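Local structure of metallo-carboxypeptidase (Pseudomonas aeruginosa, 4A38) at residues Ile176-Pro181 / Val217-Pro222; Pro181-Ala186 / Asp271-Glu276; His280-Gly285 / His317-Ser322. The protein is probably a zinc-dependent metallocarboxypeptidase of the M14 family, removing residues from the C-terminal end of peptide substrates. All blocks are in the same frame, centred on the assembly; numbering follows the deposited sequence.

Contacts 1 and 2 lie in the buried core of the zinc carboxypeptidase domain, whereas contact 3 is a surface contact about 14 Å from contact 2, centre to centre. All three reach the same mixed sheet: contact 1 at strands 171-177 and 212-217, contact 2 at strand 268-275, contact 3 at the outermost strand 282-284. The first two share P181 and divide the protein's zinc ligands between them, H180 in one and E183 with H273 in the other. Their chemistry differs accordingly: contact 1 is joined across its segments by backbone and amide hydrogen bonds, contact 2 by ligands of the same metal, and contact 3 by aromatic stacking without any cross-segment hydrogen bond; it meets contact 2 through the Y319-D275 hydrogen bond.

Contact 1. Residues Ile176-Pro181 / Val217-Pro222; sequences IAQQHP and VPNMNP. With ZN (zinc ion), chain C; BZS (L-benzylsuccinic acid), chain D.
Two parallel strands of the central carboxypeptidase sheet pair at I176 and V217, and their ends stay joined as they run into loops: A177 N donates to V217 O (3.0 Å), and M220 N to A177 O at 2.8 Å. On one sheet face the branches of I176 and V217 lie side by side, CG2 against CG2 at 3.9 Å. M220, bent at both chi2 and chi3, lays CB and CG alongside CG of Q179. The polar end of Q179 turns the other way, hydrogen-bonded through OE1 to W243 and through NE2 to D271. H180, just beyond, binds zinc through ND1 (2.1 Å), and D238 accepts from its NE2; the loop joined here to 217-222 thus carries one of the zinc ligands. In 217-222, N219 OD1 accepts from the backbone N of N221 in an Asx turn, and N221 caps helix 222-226 by accepting from G224 N at OD1. A water bridges Q178 O, N219 ND2 and N221 O. N221 reaches back across the contact, its chi1 of -161° swinging CG to the side opposite the backbone N: ND2 donates to Q179 O at 2.9 Å, nearly straight at 169° and with the acceptor in the plane of its amide.

Contact 2. Residues Pro181-Ala186 / Asp271-Glu276; sequences PGEHMA and DIHGDE. With ZN (zinc ion), chain C; BZS (L-benzylsuccinic acid), chain D.
E183 and H273 meet at the zinc ion, which the carboxylate grips with both oxygens, OE1 at 2.2 Å and OE2 at 2.4 Å, while the imidazole binds through ND1 at 2.3 Å. H180 ND1 completes the set of protein ligands, and both oxygens of one benzylsuccinate carboxylate, O1 and O2, fill the remaining positions, as expected of an inhibitor that occupies the active site of a zinc carboxypeptidase. CA of the inhibitor lies over one face of the H273 ring, and E183 OE1 approaches that ring at its edge.

A second shell positions both side chains. G274 N donates to E183 OE1 (2.9 Å), coming from above the carboxylate plane, so this oxygen is held by metal and backbone together. The far nitrogen of H273, NE2, gives a straight bond (172°) to D271 OD2 at 2.5 Å; OD2 lies in the plane of the imidazole, while the nitrogen meets that oxygen from above the carboxylate plane. The bond fixes the rotation of the ring and would tend to strengthen ND1 as a donor to zinc. Two waters link E183 OE2 to the carboxylate of E276, one to each of its oxygens.

Behind the metal site, M185 brings SD to 3.6 Å from G274 CA. CB of A186 presses on CG2 of I272 at 3.4 Å, tighter than usual for two carbons. The first turn of helix 185-196 thus packs on strand 268-275, which runs between strands 171-177 and 343-350; A186 also touches A177 of the former, and H273 reaches E348, the predicted proton donor/acceptor, on the latter.

Contact 3. Residues His280-Gly285 / His317-Ser322; sequences HVFAAG and HGYPRS. With BZS (L-benzylsuccinic acid), chain D.
F282 has its CG lodged between backbone N and carbonyl carbon (chi1 62°), and Y319 places its CG beside its own backbone N; these torsions bring the two rings together. They form a T-shaped pair, planes at 89° and centroids 5.0 Å apart, with the CE2-CZ edge of F282 directed at the face of the tyrosine. The same phenylalanine is covered on one face by backbone: G318 CA lies over the face of the F282 ring, 3.6 Å from its centroid, a CH-pi contact that a residue without a side chain can make at close range. CB of A284 adds a lighter contact at the edge of the Y319 ring, 4.3 Å from CD2.

Toward the surface, H280 and H317 stack face to face, with centroids 4.4 Å apart and planes at 24°. NE2 of H280 lies over the centre of the H317 ring, while ND1 of H280 is hydrogen-bonded to D356. Backbone bonds from F282 to E348 and from A284 to T346 dock strand 282-284, at the margin of the central sheet, on strand 343-350.

With no hydrogen bond between the segments, aromatic faces and edges hold loop 317-322 against the strand. The tyrosine hydroxyl points into the active site instead: OH is hydrogen-bonded to D275, weakly to E348, and lies 3.3 Å from benzylsuccinate C2. Such packing is consistent with Y319 being held in place as part of the wall of the inhibitor pocket.

Contact 1. Residues Ile176-Pro181 / Val217-Pro222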
loop_
_atom_site.group_PDB
_atom_site.type_symbol
_atom_site.label_atom_id
_atom_site.label_comp_id
_atom_site.label_asym_id
_atom_site.label_seq_id
_atom_site.Cartn_x
_atom_site.Cartn_y
_atom_site.Cartn_z
ATOM N N ILE A 176 -1.183 -8.725 4.616
ATOM C CA ILE A 176 0.119 -8.435 4.024
ATOM C C ILE A 176 -0.007 -7.160 3.190
ATOM O O ILE A 176 -1.104 -6.828 2.696
ATOM C CB ILE A 176 0.644 -9.618 3.161
ATOM C CG1 ILE A 176 0.018 -9.613 1.761
ATOM C CG2 ILE A 176 0.371 -10.929 3.885
ATOM C CD1 ILE A 176 -1.491 -9.540 1.765
ATOM N N ALA A 177 1.100 -6.441 3.035
ATOM C CA ALA A 177 1.029 -5.186 2.316
ATOM C C ALA A 177 2.158 -4.794 1.388
ATOM O O ALA A 177 3.304 -5.208 1.543
ATOM C CB ALA A 177 0.798 -4.053 3.319
ATOM N N GLN A 178 1.782 -3.983 0.408
ATOM C CA GLN A 178 2.681 -3.401 -0.582
ATOM C C GLN A 178 3.475 -4.348 -1.485
ATOM O O GLN A 178 4.695 -4.179 -1.653
ATOM C CB GLN A 178 3.633 -2.405 0.125
ATOM C CG GLN A 178 4.032 -1.170 -0.709
ATOM C CD GLN A 178 4.631 -0.056 0.147
ATOM O OE1 GLN A 178 4.233 0.129 1.288
ATOM N NE2 GLN A 178 5.583 0.695 -0.408
ATOM N N GLN A 179 2.796 -5.338 -2.063
ATOM C CA GLN A 179 3.451 -6.250 -3.004
ATOM C C GLN A 179 3.897 -5.364 -4.165
ATOM O O GLN A 179 4.870 -5.651 -4.859
ATOM C CB GLN A 179 2.480 -7.305 -3.541
ATOM C CG GLN A 179 2.054 -8.366 -2.541
ATOM C CD GLN A 179 1.274 -9.478 -3.202
ATOM O OE1 GLN A 179 1.843 -10.310 -3.919
ATOM N NE2 GLN A 179 -0.042 -9.499 -2.975
ATOM N N HIS A 180 3.142 -4.290 -4.371
ATOM C CA HIS A 180 3.443 -3.309 -5.409
ATOM C C HIS A 180 4.180 -2.165 -4.702
ATOM O O HIS A 180 3.585 -1.389 -3.940
ATOM C CB HIS A 180 2.136 -2.845 -6.075
ATOM C CG HIS A 180 1.486 -3.919 -6.899
ATOM N ND1 HIS A 180 0.126 -3.978 -7.119
ATOM C CD2 HIS A 180 2.016 -4.989 -7.544
ATOM C CE1 HIS A 180 -0.152 -5.040 -7.858
ATOM N NE2 HIS A 180 0.976 -5.665 -8.131
ATOM N N PRO A 181 5.493 -2.049 -4.956
ATOM C CA PRO A 181 6.362 -1.027 -4.357
ATOM C C PRO A 181 5.897 0.426 -4.360
ATOM O O PRO A 181 6.079 1.130 -3.374
ATOM C CB PRO A 181 7.692 -1.228 -5.093
ATOM C CG PRO A 181 7.265 -1.738 -6.432
ATOM C CD PRO A 181 6.181 -2.727 -6.073
ATOM N N VAL A 217 2.552 -8.979 7.518
ATOM C CA VAL A 217 3.764 -8.781 6.725
ATOM C C VAL A 217 3.684 -7.301 6.324
ATOM O O VAL A 217 3.027 -6.947 5.338
ATOM C CB VAL A 217 3.800 -9.674 5.450
ATOM C CG1 VAL A 217 5.074 -9.388 4.663
ATOM C CG2 VAL A 217 3.735 -11.154 5.821
ATOM N N PRO A 218 4.312 -6.413 7.118
ATOM C CA PRO A 218 4.338 -4.960 6.888
ATOM C C PRO A 218 4.775 -4.540 5.479
ATOM O O PRO A 218 4.311 -3.523 4.951
ATOM C CB PRO A 218 5.296 -4.457 7.961
ATOM C CG PRO A 218 5.070 -5.436 9.081
ATOM C CD PRO A 218 5.018 -6.759 8.366
ATOM N N ASN A 219 5.686 -5.300 4.880
ATOM C CA ASN A 219 6.132 -4.996 3.525
ATOM C C ASN A 219 6.586 -6.207 2.695
ATOM O O ASN A 219 7.610 -6.845 2.982
ATOM C CB ASN A 219 7.237 -3.940 3.538
ATOM C CG ASN A 219 7.539 -3.437 2.155
ATOM O OD1 ASN A 219 8.195 -4.115 1.365
ATOM N ND2 ASN A 219 7.025 -2.252 1.830
ATOM N N MET A 220 5.821 -6.485 1.643
ATOM C CA MET A 220 6.070 -7.604 0.739
ATOM C C MET A 220 7.094 -7.388 -0.372
ATOM O O MET A 220 7.418 -8.332 -1.073
ATOM C CB MET A 220 4.770 -8.005 0.052
ATOM C CG MET A 220 3.806 -8.730 0.925
ATOM S SD MET A 220 4.384 -10.359 1.336
ATOM C CE MET A 220 4.660 -11.062 -0.357
ATOM N N ASN A 221 7.603 -6.171 -0.547
ATOM C CA ASN A 221 8.539 -5.930 -1.645
ATOM C C ASN A 221 9.542 -4.828 -1.288
ATOM O O ASN A 221 9.554 -3.765 -1.897
ATOM C CB ASN A 221 7.730 -5.522 -2.888
ATOM C CG ASN A 221 8.496 -5.693 -4.184
ATOM O OD1 ASN A 221 9.730 -5.649 -4.208
ATOM N ND2 ASN A 221 7.761 -5.868 -5.283
ATOM N N PRO A 222 10.412 -5.074 -0.290
ATOM C CA PRO A 222 11.391 -4.065 0.105
ATOM C C PRO A 222 12.358 -3.608 -0.997
ATOM O O PRO A 222 12.738 -2.448 -1.032
ATOM C CB PRO A 222 12.102 -4.725 1.288
ATOM C CG PRO A 222 12.030 -6.177 0.954
ATOM C CD PRO A 222 10.608 -6.324 0.468
HETATM ZN ZN ZN C . -1.380 -2.999 -6.107
HETATM C C1 BZS D . -3.521 -2.995 -7.682
HETATM C C2 BZS D . -4.753 -3.751 -8.189
HETATM C CA BZS D . -4.545 -5.249 -7.974
HETATM C C BZS D . -3.534 -5.787 -8.988
HETATM C CB BZS D . -5.860 -6.014 -8.120
HETATM O O1 BZS D . -3.621 -2.362 -6.610
HETATM O O2 BZS D . -2.478 -3.092 -8.360
HETATM O O3 BZS D . -3.662 -5.426 -10.176
HETATM O O4 BZS D . -2.650 -6.563 -8.566
HETATM O O HOH W 1 6.968 -2.425 -1.249
#

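Contact 2. Residues Pro181-Ala186 / Asp271-Glu276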
loop_
_atom_site.group_PDB
_atom_site.type_symbol
_atom_site.label_atom_id
_atom_site.label_comp_id
_atom_site.label_asym_id
_atom_site.label_seq_id
_atom_site.Cartn_x
_atom_site.Cartn_y
_atom_site.Cartn_z
ATOM N N PRO A 181 5.493 -2.049 -4.956
ATOM C CA PRO A 181 6.362 -1.027 -4.357
ATOM C C PRO A 181 5.897 0.426 -4.360
ATOM O O PRO A 181 6.079 1.130 -3.374
ATOM C CB PRO A 181 7.692 -1.228 -5.093
ATOM C CG PRO A 181 7.265 -1.738 -6.432
ATOM C CD PRO A 181 6.181 -2.727 -6.073
ATOM N N GLY A 182 5.295 0.886 -5.450
ATOM C CA GLY A 182 4.850 2.264 -5.489
ATOM C C GLY A 182 3.641 2.610 -4.634
ATOM O O GLY A 182 3.346 3.788 -4.431
ATOM N N GLU A 183 2.950 1.603 -4.110
ATOM C CA GLU A 183 1.752 1.830 -3.309
ATOM C C GLU A 183 2.035 1.998 -1.805
ATOM O O GLU A 183 1.546 1.238 -0.961
ATOM C CB GLU A 183 0.762 0.683 -3.579
ATOM C CG GLU A 183 0.147 0.733 -5.004
ATOM C CD GLU A 183 -0.480 -0.589 -5.452
ATOM O OE1 GLU A 183 -0.853 -1.427 -4.589
ATOM O OE2 GLU A 183 -0.603 -0.798 -6.685
ATOM N N HIS A 184 2.812 3.032 -1.484
ATOM C CA HIS A 184 3.224 3.335 -0.116
ATOM C C HIS A 184 2.144 3.494 0.946
ATOM O O HIS A 184 2.405 3.296 2.139
ATOM C CB HIS A 184 4.133 4.560 -0.134
ATOM C CG HIS A 184 5.431 4.308 -0.835
ATOM N ND1 HIS A 184 6.593 4.016 -0.159
ATOM C CD2 HIS A 184 5.724 4.198 -2.154
ATOM C CE1 HIS A 184 7.547 3.734 -1.030
ATOM N NE2 HIS A 184 7.046 3.838 -2.247
ATOM N N MET A 185 0.934 3.851 0.529
ATOM C CA MET A 185 -0.162 3.986 1.476
ATOM C C MET A 185 -0.356 2.653 2.192
ATOM O O MET A 185 -0.832 2.608 3.332
ATOM C CB MET A 185 -1.458 4.355 0.740
ATOM C CG MET A 185 -1.812 3.406 -0.402
ATOM S SD MET A 185 -0.970 3.803 -1.947
ATOM C CE MET A 185 -1.891 5.284 -2.424
ATOM N N ALA A 186 0.036 1.567 1.530
ATOM C CA ALA A 186 -0.133 0.239 2.107
ATOM C C ALA A 186 0.624 0.034 3.408
ATOM O O ALA A 186 0.029 -0.423 4.394
ATOM C CB ALA A 186 0.256 -0.848 1.084
ATOM N N ASP A 271 -5.247 -8.162 1.481
ATOM C CA ASP A 271 -4.072 -7.776 0.698
ATOM C C ASP A 271 -4.224 -6.277 0.505
ATOM O O ASP A 271 -5.144 -5.830 -0.169
ATOM C CB ASP A 271 -4.084 -8.514 -0.645
ATOM C CG ASP A 271 -2.795 -8.344 -1.428
ATOM O OD1 ASP A 271 -1.769 -7.922 -0.853
ATOM O OD2 ASP A 271 -2.808 -8.654 -2.632
ATOM N N ILE A 272 -3.336 -5.503 1.121
ATOM C CA ILE A 272 -3.420 -4.052 1.068
ATOM C C ILE A 272 -2.682 -3.403 -0.101
ATOM O O ILE A 272 -1.463 -3.549 -0.247
ATOM C CB ILE A 272 -2.930 -3.434 2.405
ATOM C CG1 ILE A 272 -3.977 -3.618 3.521
ATOM C CG2 ILE A 272 -2.770 -1.938 2.240
ATOM C CD1 ILE A 272 -4.511 -4.999 3.746
ATOM N N HIS A 273 -3.439 -2.679 -0.928
ATOM C CA HIS A 273 -2.894 -2.010 -2.105
ATOM C C HIS A 273 -3.312 -0.540 -2.166
ATOM O O HIS A 273 -3.960 -0.017 -1.258
ATOM C CB HIS A 273 -3.378 -2.693 -3.394
ATOM C CG HIS A 273 -2.930 -4.112 -3.556
ATOM N ND1 HIS A 273 -2.044 -4.500 -4.540
ATOM C CD2 HIS A 273 -3.286 -5.246 -2.908
ATOM C CE1 HIS A 273 -1.876 -5.811 -4.489
ATOM N NE2 HIS A 273 -2.618 -6.285 -3.508
ATOM N N GLY A 274 -2.926 0.102 -3.264
ATOM C CA GLY A 274 -3.264 1.493 -3.502
ATOM C C GLY A 274 -3.662 1.603 -4.958
ATOM O O GLY A 274 -3.029 0.984 -5.818
ATOM N N ASP A 275 -4.712 2.361 -5.258
ATOM C CA ASP A 275 -5.145 2.504 -6.650
ATOM C C ASP A 275 -4.925 3.928 -7.154
ATOM O O ASP A 275 -5.379 4.888 -6.542
ATOM C CB ASP A 275 -6.627 2.139 -6.805
ATOM C CG ASP A 275 -7.081 2.192 -8.255
ATOM O OD1 ASP A 275 -6.762 1.256 -9.020
ATOM O OD2 ASP A 275 -7.730 3.175 -8.643
ATOM N N GLU A 276 -4.247 4.048 -8.295
ATOM C CA GLU A 276 -3.929 5.339 -8.906
ATOM C C GLU A 276 -5.141 6.139 -9.405
ATOM O O GLU A 276 -5.236 7.352 -9.193
ATOM C CB GLU A 276 -2.949 5.116 -10.078
ATOM C CG GLU A 276 -1.597 4.474 -9.681
ATOM C CD GLU A 276 -1.633 2.949 -9.568
ATOM O OE1 GLU A 276 -2.736 2.354 -9.510
ATOM O OE2 GLU A 276 -0.536 2.343 -9.524
HETATM ZN ZN ZN C . -1.380 -2.999 -6.107
HETATM C C1 BZS D . -3.521 -2.995 -7.682
HETATM C C2 BZS D . -4.753 -3.751 -8.189
HETATM C CA BZS D . -4.545 -5.249 -7.974
HETATM C C BZS D . -3.534 -5.787 -8.988
HETATM C CB BZS D . -5.860 -6.014 -8.120
HETATM O O1 BZS D . -3.621 -2.362 -6.610
HETATM O O2 BZS D . -2.478 -3.092 -8.360
HETATM O O3 BZS D . -3.662 -5.426 -10.176
HETATM O O4 BZS D . -2.650 -6.563 -8.566
HETATM O O HOH W 2 -0.045 -0.246 -9.552
HETATM O O HOH W 3 -2.954 -0.247 -8.884
#

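Contact 3. Residues His280-Gly285 / His317-Ser322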
loop_
_atom_site.group_PDB
_atom_site.type_symbol
_atom_site.label_atom_id
_atom_site.label_comp_id
_atom_site.label_asym_id
_atom_site.label_seq_id
_atom_site.Cartn_x
_atom_site.Cartn_y
_atom_site.Cartn_z
ATOM N N HIS A 280 -11.550 6.796 -4.176
ATOM C CA HIS A 280 -12.395 6.248 -3.118
ATOM C C HIS A 280 -11.703 5.031 -2.534
ATOM O O HIS A 280 -11.024 4.298 -3.251
ATOM C CB HIS A 280 -13.742 5.748 -3.662
ATOM C CG HIS A 280 -14.537 6.785 -4.396
ATOM N ND1 HIS A 280 -15.424 7.628 -3.762
ATOM C CD2 HIS A 280 -14.583 7.106 -5.710
ATOM C CE1 HIS A 280 -15.983 8.425 -4.656
ATOM N NE2 HIS A 280 -15.490 8.129 -5.845
ATOM N N VAL A 281 -11.881 4.820 -1.236
ATOM C CA VAL A 281 -11.331 3.640 -0.588
ATOM C C VAL A 281 -12.384 2.558 -0.850
ATOM O O VAL A 281 -13.593 2.803 -0.686
ATOM C CB VAL A 281 -11.181 3.848 0.948
ATOM C CG1 VAL A 281 -10.917 2.516 1.639
ATOM C CG2 VAL A 281 -10.025 4.806 1.229
ATOM N N PHE A 282 -11.941 1.379 -1.275
ATOM C CA PHE A 282 -12.868 0.287 -1.545
ATOM C C PHE A 282 -12.212 -1.073 -1.373
ATOM O O PHE A 282 -11.009 -1.163 -1.096
ATOM C CB PHE A 282 -13.452 0.409 -2.966
ATOM C CG PHE A 282 -12.425 0.328 -4.070
ATOM C CD1 PHE A 282 -11.698 1.452 -4.448
ATOM C CD2 PHE A 282 -12.205 -0.875 -4.748
ATOM C CE1 PHE A 282 -10.759 1.384 -5.498
ATOM C CE2 PHE A 282 -11.272 -0.957 -5.793
ATOM C CZ PHE A 282 -10.551 0.177 -6.167
ATOM N N ALA A 283 -12.997 -2.134 -1.540
ATOM C CA ALA A 283 -12.469 -3.477 -1.388
ATOM C C ALA A 283 -12.971 -4.412 -2.471
ATOM O O ALA A 283 -14.166 -4.465 -2.755
ATOM C CB ALA A 283 -12.841 -4.030 -0.016
ATOM N N ALA A 284 -12.050 -5.143 -3.083
ATOM C CA ALA A 284 -12.413 -6.097 -4.118
ATOM C C ALA A 284 -12.488 -7.458 -3.440
ATOM O O ALA A 284 -11.670 -7.759 -2.568
ATOM C CB ALA A 284 -11.357 -6.110 -5.219
ATOM N N GLY A 285 -13.463 -8.273 -3.836
ATOM C CA GLY A 285 -13.642 -9.587 -3.245
ATOM C C GLY A 285 -13.218 -10.737 -4.137
ATOM O O GLY A 285 -12.441 -10.550 -5.067
ATOM N N HIS A 317 -18.155 2.654 -5.460
ATOM C CA HIS A 317 -17.129 2.554 -6.496
ATOM C C HIS A 317 -16.045 1.529 -6.233
ATOM O O HIS A 317 -15.711 1.221 -5.087
ATOM C CB HIS A 317 -16.463 3.908 -6.707
ATOM C CG HIS A 317 -17.395 4.961 -7.215
ATOM N ND1 HIS A 317 -18.537 5.327 -6.537
ATOM C CD2 HIS A 317 -17.365 5.712 -8.341
ATOM C CE1 HIS A 317 -19.174 6.257 -7.225
ATOM N NE2 HIS A 317 -18.483 6.508 -8.325
ATOM N N GLY A 318 -15.485 1.024 -7.322
ATOM C CA GLY A 318 -14.434 0.033 -7.234
ATOM C C GLY A 318 -14.189 -0.560 -8.607
ATOM O O GLY A 318 -14.593 0.026 -9.621
ATOM N N TYR A 319 -13.532 -1.718 -8.650
ATOM C CA TYR A 319 -13.253 -2.385 -9.918
ATOM C C TYR A 319 -14.486 -3.156 -10.384
ATOM O O TYR A 319 -15.314 -3.566 -9.564
ATOM C CB TYR A 319 -12.100 -3.380 -9.766
ATOM C CG TYR A 319 -10.780 -2.795 -9.309
ATOM C CD1 TYR A 319 -10.261 -1.643 -9.901
ATOM C CD2 TYR A 319 -10.023 -3.435 -8.322
ATOM C CE1 TYR A 319 -9.013 -1.140 -9.524
ATOM C CE2 TYR A 319 -8.774 -2.941 -7.935
ATOM C CZ TYR A 319 -8.274 -1.794 -8.541
ATOM O OH TYR A 319 -7.035 -1.310 -8.168
ATOM N N PRO A 320 -14.623 -3.364 -11.708
ATOM C CA PRO A 320 -15.768 -4.104 -12.248
ATOM C C PRO A 320 -15.714 -5.492 -11.605
ATOM O O PRO A 320 -14.625 -6.024 -11.384
ATOM C CB PRO A 320 -15.470 -4.157 -13.750
ATOM C CG PRO A 320 -14.603 -2.942 -13.983
ATOM C CD PRO A 320 -13.697 -2.975 -12.786
ATOM N N ARG A 321 -16.861 -6.080 -11.291
ATOM C CA ARG A 321 -16.829 -7.399 -10.672
ATOM C C ARG A 321 -16.498 -8.484 -11.679
ATOM O O ARG A 321 -16.684 -8.318 -12.887
ATOM C CB ARG A 321 -18.162 -7.727 -10.000
ATOM C CG ARG A 321 -19.273 -8.134 -10.961
ATOM C CD ARG A 321 -20.556 -8.454 -10.196
ATOM N NE ARG A 321 -20.848 -7.395 -9.240
ATOM C CZ ARG A 321 -20.759 -7.528 -7.920
ATOM N NH1 ARG A 321 -20.396 -8.687 -7.387
ATOM N NH2 ARG A 321 -21.018 -6.490 -7.135
ATOM N N SER A 322 -16.000 -9.599 -11.167
ATOM C CA SER A 322 -15.653 -10.729 -12.003
ATOM C C SER A 322 -16.853 -11.642 -12.230
ATOM O O SER A 322 -17.650 -11.877 -11.322
ATOM C CB SER A 322 -14.528 -11.528 -11.363
ATOM O OG SER A 322 -14.413 -12.779 -12.012
HETATM C C1 BZS D . -3.521 -2.995 -7.682
HETATM C C2 BZS D . -4.753 -3.751 -8.189
HETATM C CA BZS D . -4.545 -5.249 -7.974
HETATM C C BZS D . -3.534 -5.787 -8.988
HETATM C CB BZS D . -5.860 -6.014 -8.120
HETATM O O1 BZS D . -3.621 -2.362 -6.610
HETATM O O2 BZS D . -2.478 -3.092 -8.360
HETATM O O3 BZS D . -3.662 -5.426 -10.176
HETATM O O4 BZS D . -2.650 -6.563 -8.566
#